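Local coordinates for protein pyroglutatmate porin OpdO (Pseudomonas aeruginosa, PDB 3SZV) that probably acts as a porin, a beta-barrel channel that lets small carboxylate-bearing solutes diffuse across the bacterial outer membrane, at residues D216-T221 against P287-S292; P132-N137 against D190-A195; F180-I185 against G212-I217; R253-R258 against G282-P287. One frame throughout, in Å; residues are numbered along the deposited sequence. Where two conformers were deposited one is given.

How the interactions relate
From the N terminus, the loop segment 132-137 is the first to be tied down: interaction 2 joins it to strand 186-200 of the barrel wall. Interaction 3 crosses it, because 180-185 lies inside that span while its partner 212-217 lies beyond. Interaction 1 begins where interaction 3 ends, sharing Asp216 and Ile217, and closes a long loop on 287-292. Interaction 4 is nested within that loop, fastening the start of strand 256-268 to 282-287, and meets interaction 1 at Pro287. Interactions 1, 2 and 3 lie close together, packing loops and the short strand 180-182 against the wall; interaction 4 holds the loop where it leaves the wall.

Interaction 1 (D216-T221 against P287-S292); sequences DIYRQT and PYIAGS. With C8E ((hydroxyethyloxy)tri(ethyloxy)octane), chain I.
Tyr218 and Gln220 project from the start of strand 218-230 in the barrel wall and receive the loop segment 287-292, which folds against them. The strand begins at a classic beta bulge, in which Ile217 and Tyr218 both face Leu214. Pro287 lays its CB over one face of the Tyr218 ring, 4.0 Å from the centroid and 18° off the normal, a CH-pi contact that suits a compact, rigid proline. CG of Tyr218 stands between its own backbone N and carbonyl carbon, and this torsion (chi1 72°) turns the ring to the loop side, with one face against Pro287 CB. The phenol end of the ring reaches past the proline, bringing OH to 3.4 Å from Tyr288 CA.

Gln220, two residues on, points to the same side. Its extended chain carries NE2 to Pro287 O, 3.3 Å away, in a weak hydrogen bond. A water 2.7 Å from Gln220 OE1 and 3.0 Å from Pro287 O can bridge the two. Glutamine fits because it offers a donor and an acceptor together.

Beyond the contact the loop closes in a type II turn from Ile289 to Ser292. Ile289 O takes both Ser292 N (3.0 Å) and Ser292 OG (2.7 Å) from the same face of its plane, and Gly291 has the positive phi, 95°, that glycine readily adopts. On the strand, Arg219 points away and packs CB against detergent carbon C7 (3.5 Å).

Tyr218 also touches Ala182 of strand 180-182 and Phe192 of strand 186-200, while Pro287 rests on Ala246 of strand 236-248.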
# COMPACT_ATOMS: atom_id res chain seq x y z
N ASP A 216 -7.70 -18.89 10.33
CA ASP A 216 -7.89 -20.14 9.58
C ASP A 216 -6.98 -20.27 8.36
O ASP A 216 -7.14 -21.22 7.58
CB ASP A 216 -9.35 -20.34 9.18
CG ASP A 216 -10.28 -20.35 10.39
OD1 ASP A 216 -10.04 -21.15 11.32
OD2 ASP A 216 -11.22 -19.53 10.41
N ILE A 217 -6.04 -19.35 8.20
CA ILE A 217 -5.04 -19.47 7.14
C ILE A 217 -3.62 -19.37 7.70
O ILE A 217 -2.90 -20.35 7.73
CB ILE A 217 -5.24 -18.48 5.98
CG1 ILE A 217 -6.66 -18.61 5.43
CG2 ILE A 217 -4.21 -18.76 4.88
CD1 ILE A 217 -6.96 -17.63 4.28
N TYR A 218 -3.23 -18.19 8.18
CA TYR A 218 -1.86 -18.03 8.66
C TYR A 218 -1.71 -17.07 9.83
O TYR A 218 -2.58 -16.22 10.09
CB TYR A 218 -0.93 -17.62 7.50
CG TYR A 218 -1.10 -16.18 7.01
CD1 TYR A 218 -0.59 -15.11 7.74
CD2 TYR A 218 -1.75 -15.90 5.81
CE1 TYR A 218 -0.73 -13.79 7.28
CE2 TYR A 218 -1.91 -14.59 5.35
CZ TYR A 218 -1.40 -13.54 6.09
OH TYR A 218 -1.56 -12.25 5.63
N ARG A 219 -0.60 -17.22 10.55
CA ARG A 219 -0.15 -16.26 11.55
C ARG A 219 1.15 -15.68 11.01
O ARG A 219 1.96 -16.40 10.43
CB ARG A 219 0.12 -16.94 12.89
CG ARG A 219 -1.06 -17.68 13.48
CD ARG A 219 -0.63 -18.53 14.69
NE ARG A 219 -1.74 -19.33 15.19
CZ ARG A 219 -1.68 -20.10 16.27
NH1 ARG A 219 -0.55 -20.17 16.97
NH2 ARG A 219 -2.74 -20.79 16.65
N GLN A 220 1.39 -14.39 11.24
CA GLN A 220 2.61 -13.76 10.76
C GLN A 220 3.08 -12.70 11.74
O GLN A 220 2.28 -11.94 12.27
CB GLN A 220 2.37 -13.15 9.39
CG GLN A 220 3.62 -12.64 8.67
CD GLN A 220 3.29 -12.18 7.27
OE1 GLN A 220 2.33 -11.44 7.08
NE2 GLN A 220 4.06 -12.62 6.28
N THR A 221 4.39 -12.65 11.97
CA THR A 221 5.00 -11.62 12.80
C THR A 221 6.08 -10.94 11.99
O THR A 221 6.82 -11.61 11.26
CB THR A 221 5.59 -12.22 14.07
OG1 THR A 221 4.52 -12.83 14.81
CG2 THR A 221 6.26 -11.14 14.94
N PRO A 287 3.31 -14.99 2.56
CA PRO A 287 1.86 -14.84 2.62
C PRO A 287 1.44 -13.41 2.89
O PRO A 287 2.11 -12.67 3.61
CB PRO A 287 1.46 -15.74 3.80
CG PRO A 287 2.66 -15.69 4.70
CD PRO A 287 3.86 -15.61 3.78
N TYR A 288 0.31 -13.04 2.28
CA TYR A 288 -0.35 -11.76 2.53
C TYR A 288 -1.76 -11.85 2.01
O TYR A 288 -2.09 -12.76 1.26
CB TYR A 288 0.39 -10.58 1.88
CG TYR A 288 0.73 -10.63 0.39
CD1 TYR A 288 0.04 -9.84 -0.52
CD2 TYR A 288 1.81 -11.39 -0.07
CE1 TYR A 288 0.39 -9.83 -1.87
CE2 TYR A 288 2.17 -11.37 -1.41
CZ TYR A 288 1.45 -10.59 -2.30
OH TYR A 288 1.78 -10.52 -3.62
N ILE A 289 -2.60 -10.89 2.39
CA ILE A 289 -3.98 -10.89 1.96
C ILE A 289 -4.06 -10.69 0.44
O ILE A 289 -3.49 -9.74 -0.11
CB ILE A 289 -4.76 -9.81 2.71
CG1 ILE A 289 -4.96 -10.24 4.16
CG2 ILE A 289 -6.10 -9.57 2.05
CD1 ILE A 289 -5.34 -9.10 5.07
N ALA A 290 -4.72 -11.61 -0.26
CA ALA A 290 -4.84 -11.50 -1.71
C ALA A 290 -5.51 -10.19 -2.09
O ALA A 290 -6.52 -9.80 -1.46
CB ALA A 290 -5.64 -12.69 -2.28
N GLY A 291 -4.96 -9.52 -3.09
CA GLY A 291 -5.52 -8.25 -3.53
C GLY A 291 -4.84 -7.05 -2.89
O GLY A 291 -5.02 -5.92 -3.36
N SER A 292 -4.08 -7.30 -1.83
CA SER A 292 -3.43 -6.22 -1.08
C SER A 292 -1.93 -6.18 -1.35
O SER A 292 -1.41 -6.97 -2.14
CB SER A 292 -3.73 -6.36 0.41
OG SER A 292 -2.95 -7.39 0.99
C4 C8E I . 3.22 -15.28 14.05
C5 C8E I . 2.21 -15.05 15.16
C6 C8E I . 1.15 -14.06 14.70
C7 C8E I . -0.23 -14.40 15.23
C8 C8E I . -0.41 -14.07 16.71
O9 C8E I . -1.74 -13.63 16.93
C10 C8E I . -2.04 -12.41 16.28
C11 C8E I . -2.53 -11.48 17.38
O12 C8E I . -2.79 -10.17 16.96
C13 C8E I . -3.67 -9.54 17.87
C14 C8E I . -4.59 -8.54 17.18
O15 C8E I . -5.22 -7.76 18.17
C16 C8E I . -6.50 -7.31 17.81
C17 C8E I . -6.43 -5.81 17.49
O18 C8E I . -7.71 -5.26 17.29
C19 C8E I . -7.93 -4.07 18.02
C20 C8E I . -8.40 -2.97 17.08
O21 C8E I . -9.74 -2.63 17.37
O HOH W 1 1.85 -9.95 4.82

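Interaction 2 (P132-N137 against D190-A195); sequences PLVSAN and DAFDFA. With C8E ((hydroxyethyloxy)tri(ethyloxy)octane), chain I; C8E ((hydroxyethyloxy)tri(ethyloxy)octane), chain B.
Leu133, Phe192 and Val134 carry this contact, with Phe194 completing the group; all four are buried, and no hydrogen bond links the segments. Phe192 comes from strand 186-200 with CG trans to its backbone N (chi1 -174°), a torsion that extends the ring out from the strand toward the loop. Its far end runs into Leu133: CB of the leucine lies in the ring plane at the edge, 4.0 Å from Phe192 CZ, and the same CZ is 3.6 Å from Leu133 O.

Val134 takes the next place. It and Phe192 slide past one another in opposite directions, so that Val134 CG1 comes within 3.6 Å of Phe192 CE1. The same methyl reaches the second aromatic, lying 4.0 Å from Phe194 CE2, with the valine crossing that side chain at about a right angle. One methyl of the branched valine thus packs on two phenylalanines, a task for which a short beta-branched residue is well shaped. Leu133 reaches Phe194 more loosely, through CD1 and the CB of Phe194 at 4.4 Å.

Phe192 and Phe194 face the loop, whereas Asp193 and Ala195 meet detergent: Asp193 CB is 3.8 Å from C14 of the detergent of chain I, and Ala195 CB is 4.0 Å from C4 of the detergent of chain B. Asp193 also hydrogen-bonds through OD1 to His165. A wall strand with aromatic residues facing inward to hold a loop, and detergent along its outer side, fits the OprD-family barrel, in which long loops fold inward and narrow the channel.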
# COMPACT_ATOMS: atom_id res chain seq x y z
N PRO A 132 2.86 -2.97 8.10
CA PRO A 132 3.68 -4.09 7.63
C PRO A 132 2.85 -5.33 7.31
O PRO A 132 3.14 -5.98 6.29
CB PRO A 132 4.64 -4.33 8.80
CG PRO A 132 4.84 -2.93 9.36
CD PRO A 132 3.45 -2.32 9.30
N LEU A 133 1.87 -5.68 8.13
CA LEU A 133 1.15 -6.95 7.94
C LEU A 133 -0.09 -6.84 7.06
O LEU A 133 -0.65 -7.86 6.67
CB LEU A 133 0.78 -7.57 9.29
CG LEU A 133 2.01 -7.94 10.13
CD1 LEU A 133 1.51 -8.56 11.43
CD2 LEU A 133 2.94 -8.92 9.41
N VAL A 134 -0.52 -5.61 6.77
CA VAL A 134 -1.65 -5.42 5.86
C VAL A 134 -1.65 -4.01 5.31
O VAL A 134 -1.60 -3.04 6.07
CB VAL A 134 -2.99 -5.76 6.53
CG1 VAL A 134 -3.22 -4.94 7.80
CG2 VAL A 134 -4.13 -5.51 5.54
N SER A 135 -1.65 -3.91 3.98
CA SER A 135 -1.66 -2.61 3.30
C SER A 135 -2.66 -2.61 2.17
O SER A 135 -2.58 -3.45 1.27
CB SER A 135 -0.28 -2.31 2.71
OG SER A 135 0.70 -2.05 3.73
N ALA A 136 -3.58 -1.66 2.20
CA ALA A 136 -4.57 -1.53 1.13
C ALA A 136 -3.92 -0.99 -0.13
O ALA A 136 -3.11 -0.06 -0.08
CB ALA A 136 -5.71 -0.62 1.57
N ASN A 137 -4.28 -1.57 -1.27
CA ASN A 137 -3.73 -1.16 -2.55
C ASN A 137 -4.45 0.04 -3.16
O ASN A 137 -5.67 0.19 -3.01
CB ASN A 137 -3.84 -2.31 -3.54
CG ASN A 137 -3.39 -1.93 -4.92
OD1 ASN A 137 -4.18 -1.43 -5.73
ND2 ASN A 137 -2.11 -2.12 -5.19
N ASP A 190 -12.52 -15.02 7.38
CA ASP A 190 -13.36 -13.86 7.61
C ASP A 190 -12.82 -12.95 8.71
O ASP A 190 -13.56 -12.14 9.27
CB ASP A 190 -14.82 -14.24 7.86
CG ASP A 190 -15.00 -15.13 9.07
OD1 ASP A 190 -14.04 -15.27 9.85
OD2 ASP A 190 -16.10 -15.68 9.24
N ALA A 191 -11.54 -13.08 9.02
CA ALA A 191 -10.96 -12.23 10.05
C ALA A 191 -9.46 -12.02 9.89
O ALA A 191 -8.69 -12.97 9.81
CB ALA A 191 -11.26 -12.78 11.45
N PHE A 192 -9.06 -10.76 9.82
CA PHE A 192 -7.66 -10.41 9.96
C PHE A 192 -7.49 -9.52 11.17
O PHE A 192 -8.14 -8.47 11.28
CB PHE A 192 -7.08 -9.72 8.73
CG PHE A 192 -5.60 -9.51 8.84
CD1 PHE A 192 -5.07 -8.29 9.27
CD2 PHE A 192 -4.73 -10.56 8.60
CE1 PHE A 192 -3.71 -8.12 9.42
CE2 PHE A 192 -3.36 -10.40 8.74
CZ PHE A 192 -2.85 -9.17 9.15
N ASP A 193 -6.63 -9.94 12.09
CA ASP A 193 -6.38 -9.19 13.30
C ASP A 193 -4.89 -8.92 13.42
O ASP A 193 -4.08 -9.81 13.17
CB ASP A 193 -6.84 -10.00 14.52
CG ASP A 193 -8.33 -10.21 14.54
OD1 ASP A 193 -9.05 -9.24 14.84
OD2 ASP A 193 -8.79 -11.33 14.26
N PHE A 194 -4.52 -7.71 13.82
CA PHE A 194 -3.11 -7.45 14.11
C PHE A 194 -2.99 -6.37 15.16
O PHE A 194 -3.91 -5.58 15.41
CB PHE A 194 -2.33 -7.04 12.86
CG PHE A 194 -2.36 -5.55 12.57
CD1 PHE A 194 -1.36 -4.72 13.07
CD2 PHE A 194 -3.37 -4.98 11.82
CE1 PHE A 194 -1.37 -3.35 12.83
CE2 PHE A 194 -3.39 -3.60 11.57
CZ PHE A 194 -2.38 -2.79 12.08
N ALA A 195 -1.84 -6.35 15.82
CA ALA A 195 -1.43 -5.23 16.63
C ALA A 195 0.05 -5.03 16.41
O ALA A 195 0.78 -5.99 16.11
CB ALA A 195 -1.74 -5.46 18.11
C4 C8E I . 3.22 -15.28 14.05
C5 C8E I . 2.21 -15.05 15.16
C6 C8E I . 1.15 -14.06 14.70
C7 C8E I . -0.23 -14.40 15.23
C8 C8E I . -0.41 -14.07 16.71
O9 C8E I . -1.74 -13.63 16.93
C10 C8E I . -2.04 -12.41 16.28
C11 C8E I . -2.53 -11.48 17.38
O12 C8E I . -2.79 -10.17 16.96
C13 C8E I . -3.67 -9.54 17.87
C14 C8E I . -4.59 -8.54 17.18
O15 C8E I . -5.22 -7.76 18.17
C16 C8E I . -6.50 -7.31 17.81
C17 C8E I . -6.43 -5.81 17.49
O18 C8E I . -7.71 -5.26 17.29
C19 C8E I . -7.93 -4.07 18.02
C20 C8E I . -8.40 -2.97 17.08
O21 C8E I . -9.74 -2.63 17.37
C3 C8E B . -0.47 -9.27 19.03
C4 C8E B . 0.23 -8.35 20.03
C5 C8E B . 1.56 -7.85 19.49
C6 C8E B . 2.09 -6.71 20.34
C7 C8E B . 2.72 -5.63 19.47
C8 C8E B . 4.20 -5.45 19.76
O9 C8E B . 4.41 -4.17 20.31
C10 C8E B . 5.77 -3.95 20.62
C11 C8E B . 6.24 -2.79 19.74
O12 C8E B . 7.34 -2.12 20.30
C13 C8E B . 8.15 -1.54 19.31
C14 C8E B . 9.61 -1.95 19.49
O15 C8E B . 9.82 -3.09 18.70
C16 C8E B . 10.76 -3.99 19.25
C17 C8E B . 11.34 -4.78 18.08
O18 C8E B . 12.57 -4.25 17.66
C19 C8E B . 13.24 -5.16 16.82
C20 C8E B . 14.13 -4.43 15.82
O21 C8E B . 15.13 -5.32 15.39

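Interaction 3 (F180-I185 against G212-I217); sequences FSANRI and GRLKDI. With C8E ((hydroxyethyloxy)tri(ethyloxy)octane), chain I.
Leu214 and Ile217 meet Phe180 and Ala182 in a contact made of apolar packing, with no hydrogen bond from one segment to the other. The extended first torsion of Leu214 (chi1 -174°) carries its two methyls out to Phe180 and Ala182. CD1 approaches Phe180, 3.7 Å from CB, with CG and CD2 of the phenylalanine only slightly farther, so the leucine branch nestles where the aromatic ring joins its chain. CD2 turns to Ala182, with 4.3 Å between it and the alanine CB. Ile217 adds CG2, which lies 4.0 Å from that same CB. Leucine and isoleucine supply the bulk here, and alanine the small surface they close on.

Contacts with the main chain form a second group. The small Ala182 lets Ile217 CD1 come close to the backbone, 4.1 Å from Ser181 CA, while CD2 of Leu214 lies 4.1 Å from Ser181 O. The axes of 180-182 and 212-214 are inclined at 104° and separated by 9.7 Å at closest approach, so the two strands run nearly at right angles and touch through side chains, not as paired neighbours.

A hydrogen bond within 212-217 shapes its turn. Ile217 N bonds to Leu214 O at 2.9 Å, bringing these two residues close together; Asp216 between them has a positive phi. Lys215 CG lies over one face of the Arg213 guanidinium, which also forms a long, weak ion pair with Asp193.

Strand 180-182 pairs with 186-200, while Ser181 and Asn183 bond through their backbones to Ala290 and Tyr288. The arrangement is consistent with a short strand lying inside the barrel wall, across the turn that joins strands 205-214 and 218-230.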
# COMPACT_ATOMS: atom_id res chain seq x y z
N PHE A 180 -11.68 -12.92 2.88
CA PHE A 180 -10.27 -12.92 2.51
C PHE A 180 -9.75 -14.25 1.99
O PHE A 180 -10.30 -15.32 2.30
CB PHE A 180 -9.41 -12.59 3.73
CG PHE A 180 -9.71 -11.28 4.38
CD1 PHE A 180 -9.33 -10.09 3.79
CD2 PHE A 180 -10.31 -11.24 5.64
CE1 PHE A 180 -9.59 -8.87 4.41
CE2 PHE A 180 -10.57 -10.03 6.26
CZ PHE A 180 -10.21 -8.85 5.65
N SER A 181 -8.67 -14.16 1.23
CA SER A 181 -7.82 -15.31 0.95
C SER A 181 -6.38 -14.84 0.97
O SER A 181 -6.11 -13.64 1.08
CB SER A 181 -8.16 -15.96 -0.40
OG SER A 181 -7.79 -15.14 -1.49
N ALA A 182 -5.45 -15.78 0.91
CA ALA A 182 -4.03 -15.43 0.91
C ALA A 182 -3.43 -15.55 -0.48
O ALA A 182 -3.73 -16.48 -1.22
CB ALA A 182 -3.26 -16.29 1.90
N ASN A 183 -2.60 -14.58 -0.84
CA ASN A 183 -1.91 -14.60 -2.12
C ASN A 183 -1.13 -15.91 -2.33
O ASN A 183 -0.38 -16.32 -1.43
CB ASN A 183 -0.96 -13.40 -2.21
CG ASN A 183 -0.44 -13.17 -3.61
OD1 ASN A 183 -1.17 -12.69 -4.48
ND2 ASN A 183 0.82 -13.52 -3.84
N ARG A 184 -1.32 -16.52 -3.50
CA ARG A 184 -0.78 -17.85 -3.88
C ARG A 184 -1.34 -19.02 -3.08
O ARG A 184 -1.74 -20.03 -3.67
CB ARG A 184 0.76 -17.90 -3.80
CG ARG A 184 1.48 -17.03 -4.81
CD ARG A 184 3.00 -17.21 -4.64
NE ARG A 184 3.78 -16.38 -5.55
CZ ARG A 184 4.18 -15.14 -5.29
NH1 ARG A 184 3.89 -14.57 -4.12
NH2 ARG A 184 4.89 -14.47 -6.20
N ILE A 185 -1.35 -18.88 -1.76
CA ILE A 185 -1.65 -20.00 -0.86
C ILE A 185 -3.14 -20.34 -0.83
O ILE A 185 -3.51 -21.49 -0.58
CB ILE A 185 -1.13 -19.66 0.54
CG1 ILE A 185 0.40 -19.70 0.56
CG2 ILE A 185 -1.72 -20.60 1.60
CD1 ILE A 185 1.00 -18.71 1.55
N GLY A 212 0.17 -10.62 13.69
CA GLY A 212 -1.13 -10.69 13.06
C GLY A 212 -1.55 -12.10 12.70
O GLY A 212 -0.76 -13.04 12.76
N ARG A 213 -2.82 -12.23 12.33
CA ARG A 213 -3.40 -13.52 12.01
C ARG A 213 -4.48 -13.33 10.97
O ARG A 213 -5.40 -12.52 11.17
CB ARG A 213 -4.00 -14.15 13.27
CG ARG A 213 -4.77 -15.44 13.02
CD ARG A 213 -5.48 -15.94 14.28
NE ARG A 213 -6.62 -15.08 14.63
CZ ARG A 213 -7.44 -15.31 15.64
NH1 ARG A 213 -7.28 -16.38 16.41
NH2 ARG A 213 -8.44 -14.47 15.88
N LEU A 214 -4.37 -14.06 9.87
CA LEU A 214 -5.49 -14.21 8.95
C LEU A 214 -6.15 -15.52 9.37
O LEU A 214 -5.65 -16.62 9.06
CB LEU A 214 -5.00 -14.24 7.51
CG LEU A 214 -6.07 -14.24 6.42
CD1 LEU A 214 -6.97 -13.00 6.53
CD2 LEU A 214 -5.43 -14.28 5.05
N LYS A 215 -7.23 -15.41 10.14
CA LYS A 215 -7.83 -16.54 10.84
C LYS A 215 -8.13 -17.70 9.90
O LYS A 215 -8.70 -17.52 8.82
CB LYS A 215 -9.10 -16.10 11.58
CG LYS A 215 -9.64 -17.16 12.54
CD LYS A 215 -10.89 -16.67 13.27
CE LYS A 215 -11.45 -17.76 14.18
NZ LYS A 215 -12.76 -17.38 14.77
N ASP A 216 -7.70 -18.89 10.33
CA ASP A 216 -7.89 -20.14 9.58
C ASP A 216 -6.98 -20.27 8.36
O ASP A 216 -7.14 -21.22 7.58
CB ASP A 216 -9.35 -20.34 9.18
CG ASP A 216 -10.28 -20.35 10.39
OD1 ASP A 216 -10.04 -21.15 11.32
OD2 ASP A 216 -11.22 -19.53 10.41
N ILE A 217 -6.04 -19.35 8.20
CA ILE A 217 -5.04 -19.47 7.14
C ILE A 217 -3.62 -19.37 7.70
O ILE A 217 -2.90 -20.35 7.73
CB ILE A 217 -5.24 -18.48 5.98
CG1 ILE A 217 -6.66 -18.61 5.43
CG2 ILE A 217 -4.21 -18.76 4.88
CD1 ILE A 217 -6.96 -17.63 4.28
C4 C8E I . 3.22 -15.28 14.05
C5 C8E I . 2.21 -15.05 15.16
C6 C8E I . 1.15 -14.06 14.70
C7 C8E I . -0.23 -14.40 15.23
C8 C8E I . -0.41 -14.07 16.71
O9 C8E I . -1.74 -13.63 16.93
C10 C8E I . -2.04 -12.41 16.28
C11 C8E I . -2.53 -11.48 17.38
O12 C8E I . -2.79 -10.17 16.96
C13 C8E I . -3.67 -9.54 17.87
C14 C8E I . -4.59 -8.54 17.18
O15 C8E I . -5.22 -7.76 18.17
C16 C8E I . -6.50 -7.31 17.81
C17 C8E I . -6.43 -5.81 17.49
O18 C8E I . -7.71 -5.26 17.29
C19 C8E I . -7.93 -4.07 18.02
C20 C8E I . -8.40 -2.97 17.08
O21 C8E I . -9.74 -2.63 17.37

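Interaction 4 (R253-R258 against G282-P287); sequences RELDNR and GDDPYP
Asp284 meets Arg253, Leu255 and Asp256 at the open end of the beta hairpin formed by strands 256-268 and 271-281, where the chain leaves the barrel wall. Its CB lies 3.5 Å from Asp256 O, the acceptor of Asp284 N. Rotated to lie beside its own backbone N (chi1 -63°), the carboxylate turns toward 253-256. OD1 forms a salt bridge with Arg253 NH1 at 2.9 Å, a nearly straight bond (165°) that uses the syn side and lies in the guanidinium plane; NH2 adds a weak one. OD1 also accepts from a water and touches Leu255 CD2 at 3.3 Å. Asp256 N, 2.8 Å away, meets OD2 on its anti side; a second water donates to OD2 and to Glu254 O. Arg253 NH1 and Asp256 N both stand well out of the carboxylate plane. These donors would probably favour the ionised acid, which suits aspartate here.

Gly282 CA passes 3.5 Å from Asp256 O; glycine, without a side chain, allows this close passage. Asn257 extends alongside the loop, with OD1 lying 3.5 Å from Pro287 CD. Its ND2 donates to Asp284 O at 2.8 Å, approaching from above the carbonyl plane, 38° out of it.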
# COMPACT_ATOMS: atom_id res chain seq x y z
N ARG A 253 -3.54 -26.21 6.32
CA ARG A 253 -2.40 -27.08 6.09
C ARG A 253 -1.13 -26.40 6.60
O ARG A 253 -1.04 -25.16 6.65
CB ARG A 253 -2.26 -27.38 4.60
CG ARG A 253 -1.91 -26.14 3.78
CD ARG A 253 -1.26 -26.52 2.47
NE ARG A 253 -1.04 -25.37 1.59
CZ ARG A 253 0.08 -24.65 1.55
NH1 ARG A 253 1.09 -24.93 2.36
NH2 ARG A 253 0.18 -23.63 0.70
N GLU A 254 -0.13 -27.20 6.94
CA GLU A 254 1.10 -26.62 7.47
C GLU A 254 1.73 -25.62 6.51
O GLU A 254 1.81 -25.86 5.30
CB GLU A 254 2.10 -27.71 7.84
CG GLU A 254 1.68 -28.47 9.07
CD GLU A 254 2.69 -29.51 9.47
OE1 GLU A 254 3.85 -29.46 9.00
OE2 GLU A 254 2.30 -30.39 10.27
N LEU A 255 2.19 -24.51 7.08
CA LEU A 255 2.79 -23.42 6.33
C LEU A 255 4.04 -22.98 7.04
O LEU A 255 4.06 -22.91 8.27
CB LEU A 255 1.83 -22.23 6.28
CG LEU A 255 0.65 -22.18 5.32
CD1 LEU A 255 -0.03 -20.82 5.46
CD2 LEU A 255 1.11 -22.38 3.89
N ASP A 256 5.10 -22.71 6.29
CA ASP A 256 6.33 -22.16 6.86
C ASP A 256 6.94 -21.17 5.86
O ASP A 256 7.37 -21.57 4.78
CB ASP A 256 7.33 -23.27 7.19
CG ASP A 256 8.74 -22.74 7.43
OD1 ASP A 256 8.88 -21.63 7.98
OD2 ASP A 256 9.70 -23.45 7.06
N ASN A 257 7.00 -19.90 6.24
CA ASN A 257 7.65 -18.91 5.40
C ASN A 257 8.48 -17.96 6.23
O ASN A 257 8.06 -17.59 7.34
CB ASN A 257 6.64 -18.09 4.61
CG ASN A 257 7.30 -16.94 3.87
OD1 ASN A 257 7.28 -15.80 4.32
ND2 ASN A 257 7.94 -17.26 2.74
N ARG A 258 9.63 -17.58 5.72
CA ARG A 258 10.41 -16.46 6.26
C ARG A 258 10.75 -15.52 5.12
O ARG A 258 10.97 -15.96 3.98
CB ARG A 258 11.68 -16.96 6.93
CG ARG A 258 11.44 -17.88 8.11
CD ARG A 258 12.66 -18.75 8.33
NE ARG A 258 13.00 -18.92 9.74
CZ ARG A 258 12.56 -19.92 10.50
NH1 ARG A 258 12.93 -20.00 11.77
NH2 ARG A 258 11.76 -20.85 9.98
N GLY A 282 11.83 -21.22 3.47
CA GLY A 282 10.77 -22.07 3.97
C GLY A 282 10.10 -22.81 2.84
O GLY A 282 10.48 -22.66 1.67
N ASP A 283 9.10 -23.63 3.16
CA ASP A 283 8.40 -24.40 2.15
C ASP A 283 7.42 -23.56 1.33
O ASP A 283 6.98 -23.97 0.25
CB ASP A 283 7.64 -25.56 2.81
CG ASP A 283 8.57 -26.55 3.48
OD1 ASP A 283 8.17 -27.13 4.51
OD2 ASP A 283 9.69 -26.75 2.97
N ASP A 284 7.08 -22.38 1.84
CA ASP A 284 6.01 -21.59 1.27
C ASP A 284 6.46 -20.20 0.86
O ASP A 284 7.47 -19.69 1.34
CB ASP A 284 4.86 -21.50 2.28
CG ASP A 284 4.27 -22.85 2.58
OD1 ASP A 284 3.47 -23.33 1.76
OD2 ASP A 284 4.65 -23.48 3.59
N PRO A 285 5.73 -19.59 -0.08
CA PRO A 285 6.02 -18.23 -0.51
C PRO A 285 5.52 -17.24 0.54
O PRO A 285 4.91 -17.64 1.54
CB PRO A 285 5.20 -18.10 -1.80
CG PRO A 285 3.98 -18.92 -1.50
CD PRO A 285 4.51 -20.12 -0.71
N TYR A 286 5.78 -15.95 0.33
CA TYR A 286 5.42 -14.95 1.33
C TYR A 286 3.91 -14.74 1.39
O TYR A 286 3.29 -14.35 0.41
CB TYR A 286 6.07 -13.64 0.96
CG TYR A 286 5.89 -12.54 1.98
CD1 TYR A 286 6.57 -12.60 3.19
CD2 TYR A 286 5.07 -11.44 1.73
CE1 TYR A 286 6.46 -11.59 4.14
CE2 TYR A 286 4.94 -10.43 2.69
CZ TYR A 286 5.64 -10.51 3.88
OH TYR A 286 5.57 -9.53 4.84
N PRO A 287 3.31 -14.99 2.56
CA PRO A 287 1.86 -14.84 2.62
C PRO A 287 1.44 -13.41 2.89
O PRO A 287 2.11 -12.67 3.61
CB PRO A 287 1.46 -15.74 3.80
CG PRO A 287 2.66 -15.69 4.70
CD PRO A 287 3.86 -15.61 3.78
O HOH W 2 2.44 -23.01 -0.75
O HOH W 3 4.35 -26.08 4.06